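Local coordinates for mRNA export factor GLE1 (Saccharomyces cerevisiae, PDB 6B4E), which acts in mRNA export as a component of the nuclear pore complex, the C-terminal part described here holding the region that interacts with NUP42, DBP5 and GFD1, at residues 211-215 with 230-234; 257-263 with 276-280. All blocks are in the same frame, centred on the assembly; numbering follows the deposited sequence.

How the interactions relate
From the N terminus, the chain enters this corner of the all-helical fold through helix 206-216. Interaction 1 sets 211-215 against 230-234 and closes a short connection of 14 residues. The helical range 225-264 then doubles back, bringing its later part beside its beginning, before interaction 2 joins 257-263 to 276-280 on helix 271-284 across 12 residues. The two contacts follow in series, neither nesting nor crossing, with centres about 11 Å apart. They share range 225-264 and meet directly: Leu212 CD2 lies 3.9 Å from Ile257 CD1, and Leu231 CD1 is 4.0 Å from Leu261 CD2. Together they tie helix 206-216 to the last helix, 271-284, through both parts of that range.

Interaction 1: 211-215 with 230-234; sequences ILARI and ILGSW
This is a buried, wholly apolar helix-to-helix contact, in which Leu212 and Ile215 of helix 206-216 meet Ile230, Leu231 and Trp234 near the start of the range 225-264. The local axes stay 11.7 Å apart, so side chains rather than backbones bridge the interface. Leu212 gives the largest single share. Its CD1 rests over the face of the Trp234 ring in a CH-pi contact, 3.9 Å from the centroid of the six-membered ring and 12° from its normal. The other branch, CD2, lies over the same ring toward its outer carbons, 3.7 Å from Trp234 CH2. The indole extends across because its CG is anti to the backbone N (chi1 173°), and Ser208 OG holds the ring NE1 by a hydrogen bond.

The two segments form the legs of an antiparallel helical hairpin, their directions 157° apart, within the all-helical GLE1 domain. In its next layer, Ile215 CD1 meets Ile230 CD1 tip to tip at 3.6 Å. Leu231 fills the space beside them: its CD2 is 3.8 Å from Leu212 CD1 and 4.1 Å from Ile215 CD1. Helix 169-188 packs against this group too, through Met176 on Ile230 and Leu180 and Ala184 on Trp234.

Interaction 2: 257-263 with 276-280; sequences IGEELTS and LRILL
Arg277 of helix 271-284 lies as a knob among Gly258, Glu259, Thr262 and Ser263, and the polar part of the contact gathers round its guanidinium. In the Glu259 conformer described here, one of two deposited, Arg277 NH2 makes a salt-bridge hydrogen bond of 2.8 Å to Glu259 OE2, while NH1 adds a weak one of 3.2 Å to OE1. The carboxylate and guanidinium planes stand 68° apart, and OE2 is met from above the carboxylate plane. On the same NH1 converge two hydroxyl oxygens, with Thr262 OG1 and Ser263 OG each 3.0 Å from Arg277 NH1. Gly258 O lies over one guanidinium face. A bend at chi3 (-65°) brings the arginine's end over to 257-263. A leucine in its place would probably leave the Glu259 carboxylate without its opposite charge and the two hydroxyls without their shared neighbour.

The apolar part centres on Leu276. Its CD2 presses 3.5 Å from Ile257 O, a buried carbonyl with no polar partner in the model, at the start of a wider pi-type turn over 257-261. The same methyl is 4.1 Å from Thr262 CG2, and Trp235 packs on Leu276 too.

Backbone closeness comes from Gly258, whose CA is 5.2 Å from Arg277 CA; a side chain there would run into Leu280 CB. Leu280 CD2 instead lies 3.7 Å from Gly258 O. With their directions 149° apart and a short connection between them, 257-263 and 276-280 form an antiparallel helical hairpin, packed closely at Gly258, which sets helix 271-284, the last of the chain, against the end of 225-264 in the all-helical fold.

Interaction 1: 211-215 with 230-234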
loop_
_atom_site.group_PDB
_atom_site.type_symbol
_atom_site.label_atom_id
_atom_site.label_comp_id
_atom_site.label_asym_id
_atom_site.label_seq_id
_atom_site.Cartn_x
_atom_site.Cartn_y
_atom_site.Cartn_z
ATOM N N ILE A 211 -7.489 -3.930 -4.498
ATOM C CA ILE A 211 -6.537 -3.345 -5.440
ATOM C C ILE A 211 -6.607 -4.055 -6.777
ATOM O O ILE A 211 -6.708 -3.413 -7.830
ATOM C CB ILE A 211 -5.109 -3.403 -4.872
ATOM C CG1 ILE A 211 -4.993 -2.485 -3.661
ATOM C CG2 ILE A 211 -4.086 -2.995 -5.953
ATOM C CD1 ILE A 211 -3.711 -2.665 -2.867
ATOM N N LEU A 212 -6.514 -5.390 -6.758
ATOM C CA LEU A 212 -6.482 -6.145 -8.002
ATOM C C LEU A 212 -7.807 -6.027 -8.738
ATOM O O LEU A 212 -7.827 -5.845 -9.959
ATOM C CB LEU A 212 -6.140 -7.613 -7.716
ATOM C CG LEU A 212 -4.633 -7.947 -7.670
ATOM C CD1 LEU A 212 -3.907 -7.173 -6.579
ATOM C CD2 LEU A 212 -4.401 -9.445 -7.501
ATOM N N ALA A 213 -8.922 -6.152 -8.012
ATOM C CA ALA A 213 -10.233 -6.066 -8.641
ATOM C C ALA A 213 -10.453 -4.705 -9.275
ATOM O O ALA A 213 -10.980 -4.610 -10.385
ATOM C CB ALA A 213 -11.333 -6.349 -7.615
ATOM N N ARG A 214 -10.102 -3.638 -8.559
ATOM C CA ARG A 214 -10.396 -2.293 -9.043
ATOM C C ARG A 214 -9.552 -1.936 -10.256
ATOM O O ARG A 214 -10.030 -1.250 -11.171
ATOM C CB ARG A 214 -10.176 -1.285 -7.919
ATOM C CG ARG A 214 -11.264 -1.416 -6.854
ATOM C CD ARG A 214 -10.942 -0.662 -5.586
ATOM N NE ARG A 214 -11.988 -0.922 -4.608
ATOM C CZ ARG A 214 -11.989 -0.504 -3.351
ATOM N NH1 ARG A 214 -11.014 0.260 -2.885
ATOM N NH2 ARG A 214 -12.986 -0.863 -2.555
ATOM N N ILE A 215 -8.284 -2.351 -10.264
ATOM C CA ILE A 215 -7.458 -2.137 -11.444
ATOM C C ILE A 215 -8.009 -2.932 -12.620
ATOM O O ILE A 215 -8.105 -2.420 -13.737
ATOM C CB ILE A 215 -5.986 -2.485 -11.139
ATOM C CG1 ILE A 215 -5.410 -1.466 -10.143
ATOM C CG2 ILE A 215 -5.170 -2.473 -12.421
ATOM C CD1 ILE A 215 -3.985 -1.771 -9.674
ATOM N N ILE A 230 3.091 -1.704 -10.000
ATOM C CA ILE A 230 2.675 -1.914 -8.620
ATOM C C ILE A 230 2.089 -3.311 -8.453
ATOM O O ILE A 230 2.208 -3.905 -7.375
ATOM C CB ILE A 230 1.705 -0.818 -8.139
ATOM C CG1 ILE A 230 0.386 -0.845 -8.904
ATOM C CG2 ILE A 230 2.378 0.564 -8.231
ATOM C CD1 ILE A 230 -0.682 -1.715 -8.236
ATOM N N LEU A 231 1.461 -3.868 -9.498
ATOM C CA LEU A 231 0.954 -5.236 -9.400
ATOM C C LEU A 231 2.094 -6.240 -9.279
ATOM O O LEU A 231 1.970 -7.250 -8.580
ATOM C CB LEU A 231 0.067 -5.572 -10.608
ATOM C CG LEU A 231 -1.328 -4.929 -10.643
ATOM C CD1 LEU A 231 -2.050 -5.238 -11.947
ATOM C CD2 LEU A 231 -2.156 -5.390 -9.465
ATOM N N GLY A 232 3.209 -5.988 -9.957
ATOM C CA GLY A 232 4.359 -6.870 -9.814
ATOM C C GLY A 232 5.026 -6.727 -8.461
ATOM O O GLY A 232 5.433 -7.718 -7.851
ATOM N N SER A 233 5.147 -5.485 -7.964
ATOM C CA SER A 233 5.636 -5.298 -6.607
ATOM C C SER A 233 4.718 -5.981 -5.605
ATOM O O SER A 233 5.187 -6.599 -4.634
ATOM C CB SER A 233 5.727 -3.806 -6.289
ATOM O OG SER A 233 6.669 -3.204 -7.148
ATOM N N TRP A 234 3.400 -5.815 -5.788
ATOM C CA TRP A 234 2.419 -6.493 -4.950
ATOM C C TRP A 234 2.624 -8.002 -4.986
ATOM O O TRP A 234 2.643 -8.667 -3.942
ATOM C CB TRP A 234 1.002 -6.142 -5.409
ATOM C CG TRP A 234 -0.018 -6.949 -4.673
ATOM C CD1 TRP A 234 -0.625 -6.627 -3.495
ATOM C CD2 TRP A 234 -0.507 -8.246 -5.035
ATOM N NE1 TRP A 234 -1.461 -7.638 -3.104
ATOM C CE2 TRP A 234 -1.407 -8.644 -4.026
ATOM C CE3 TRP A 234 -0.272 -9.106 -6.109
ATOM C CZ2 TRP A 234 -2.082 -9.854 -4.070
ATOM C CZ3 TRP A 234 -0.944 -10.319 -6.147
ATOM C CH2 TRP A 234 -1.814 -10.676 -5.132
#

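Interaction 2: 257-263 with 276-280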
loop_
_atom_site.group_PDB
_atom_site.type_symbol
_atom_site.label_atom_id
_atom_site.label_comp_id
_atom_site.label_asym_id
_atom_site.label_seq_id
_atom_site.Cartn_x
_atom_site.Cartn_y
_atom_site.Cartn_z
ATOM N N ILE A 257 -5.033 -10.598 -14.057
ATOM C CA ILE A 257 -4.020 -9.535 -14.160
ATOM C C ILE A 257 -2.825 -9.992 -14.990
ATOM O O ILE A 257 -2.257 -9.211 -15.763
ATOM C CB ILE A 257 -3.560 -9.011 -12.775
ATOM C CG1 ILE A 257 -2.946 -10.090 -11.858
ATOM C CG2 ILE A 257 -4.690 -8.310 -12.096
ATOM C CD1 ILE A 257 -2.191 -9.489 -10.657
ATOM N N GLY A 258 -2.389 -11.242 -14.822
ATOM C CA GLY A 258 -1.134 -11.657 -15.425
ATOM C C GLY A 258 -1.237 -12.058 -16.878
ATOM O O GLY A 258 -0.275 -11.884 -17.637
ATOM N N GLU A 259 -2.379 -12.614 -17.291
ATOM C CA GLU A 259 -2.605 -13.010 -18.680
ATOM C C GLU A 259 -3.468 -11.992 -19.416
ATOM O O GLU A 259 -3.039 -11.416 -20.420
ATOM C CB GLU A 259 -3.266 -14.393 -18.747
ATOM C CG GLU A 259 -3.660 -14.823 -20.156
ATOM C CD GLU A 259 -2.464 -14.885 -21.109
ATOM O OE1 GLU A 259 -2.574 -14.398 -22.252
ATOM O OE2 GLU A 259 -1.409 -15.430 -20.713
ATOM N N GLU A 260 -4.682 -11.743 -18.917
ATOM C CA GLU A 260 -5.640 -10.949 -19.681
ATOM C C GLU A 260 -5.259 -9.475 -19.717
ATOM O O GLU A 260 -5.249 -8.857 -20.783
ATOM C CB GLU A 260 -7.048 -11.133 -19.104
ATOM C CG GLU A 260 -8.155 -10.461 -19.906
ATOM C CD GLU A 260 -8.284 -11.006 -21.332
ATOM O OE1 GLU A 260 -8.967 -10.359 -22.156
ATOM O OE2 GLU A 260 -7.707 -12.078 -21.630
ATOM N N LEU A 261 -4.960 -8.881 -18.565
ATOM C CA LEU A 261 -4.635 -7.458 -18.542
ATOM C C LEU A 261 -3.361 -7.170 -19.335
ATOM O O LEU A 261 -3.311 -6.212 -20.116
ATOM C CB LEU A 261 -4.514 -6.993 -17.092
ATOM C CG LEU A 261 -4.349 -5.490 -16.869
ATOM C CD1 LEU A 261 -5.535 -4.707 -17.412
ATOM C CD2 LEU A 261 -4.168 -5.222 -15.394
ATOM N N THR A 262 -2.327 -7.995 -19.172
ATOM C CA THR A 262 -1.103 -7.794 -19.947
ATOM C C THR A 262 -1.355 -7.996 -21.441
ATOM O O THR A 262 -0.806 -7.262 -22.273
ATOM C CB THR A 262 0.001 -8.739 -19.465
ATOM O OG1 THR A 262 -0.438 -10.094 -19.597
ATOM C CG2 THR A 262 0.346 -8.490 -18.031
ATOM N N SER A 263 -2.163 -9.002 -21.803
ATOM C CA SER A 263 -2.457 -9.247 -23.216
ATOM C C SER A 263 -3.157 -8.053 -23.844
ATOM O O SER A 263 -2.848 -7.659 -24.978
ATOM C CB SER A 263 -3.328 -10.500 -23.384
ATOM O OG SER A 263 -2.576 -11.694 -23.324
ATOM N N LEU A 276 5.201 -8.664 -15.112
ATOM C CA LEU A 276 4.047 -9.343 -14.527
ATOM C C LEU A 276 3.777 -10.654 -15.250
ATOM O O LEU A 276 3.433 -11.662 -14.625
ATOM C CB LEU A 276 2.811 -8.444 -14.576
ATOM C CG LEU A 276 1.602 -8.920 -13.763
ATOM C CD1 LEU A 276 1.944 -9.032 -12.286
ATOM C CD2 LEU A 276 0.407 -7.980 -13.943
ATOM N N ARG A 277 3.944 -10.669 -16.575
ATOM C CA ARG A 277 3.746 -11.918 -17.301
ATOM C C ARG A 277 4.795 -12.954 -16.899
ATOM O O ARG A 277 4.492 -14.145 -16.818
ATOM C CB ARG A 277 3.776 -11.666 -18.809
ATOM C CG ARG A 277 3.734 -12.951 -19.632
ATOM C CD ARG A 277 3.429 -12.695 -21.095
ATOM N NE ARG A 277 2.089 -12.158 -21.298
ATOM C CZ ARG A 277 0.982 -12.891 -21.381
ATOM N NH1 ARG A 277 -0.193 -12.297 -21.574
ATOM N NH2 ARG A 277 1.039 -14.214 -21.270
ATOM N N ILE A 278 6.035 -12.520 -16.643
ATOM C CA ILE A 278 7.068 -13.449 -16.174
ATOM C C ILE A 278 6.682 -14.050 -14.822
ATOM O O ILE A 278 6.914 -15.247 -14.572
ATOM C CB ILE A 278 8.429 -12.725 -16.106
ATOM C CG1 ILE A 278 8.919 -12.410 -17.534
ATOM C CG2 ILE A 278 9.441 -13.534 -15.313
ATOM C CD1 ILE A 278 9.203 -13.618 -18.392
ATOM N N LEU A 279 6.104 -13.230 -13.929
ATOM C CA LEU A 279 5.641 -13.732 -12.634
ATOM C C LEU A 279 4.503 -14.728 -12.812
ATOM O O LEU A 279 4.471 -15.783 -12.147
ATOM C CB LEU A 279 5.195 -12.577 -11.740
ATOM C CG LEU A 279 6.308 -11.635 -11.276
ATOM C CD1 LEU A 279 5.793 -10.414 -10.597
ATOM C CD2 LEU A 279 7.292 -12.339 -10.326
ATOM N N LEU A 280 3.552 -14.412 -13.702
ATOM C CA LEU A 280 2.497 -15.374 -14.007
ATOM C C LEU A 280 3.106 -16.692 -14.468
ATOM O O LEU A 280 2.696 -17.770 -14.023
ATOM C CB LEU A 280 1.567 -14.819 -15.089
ATOM C CG LEU A 280 0.555 -15.818 -15.695
ATOM C CD1 LEU A 280 -0.710 -15.832 -14.899
ATOM C CD2 LEU A 280 0.257 -15.537 -17.164
#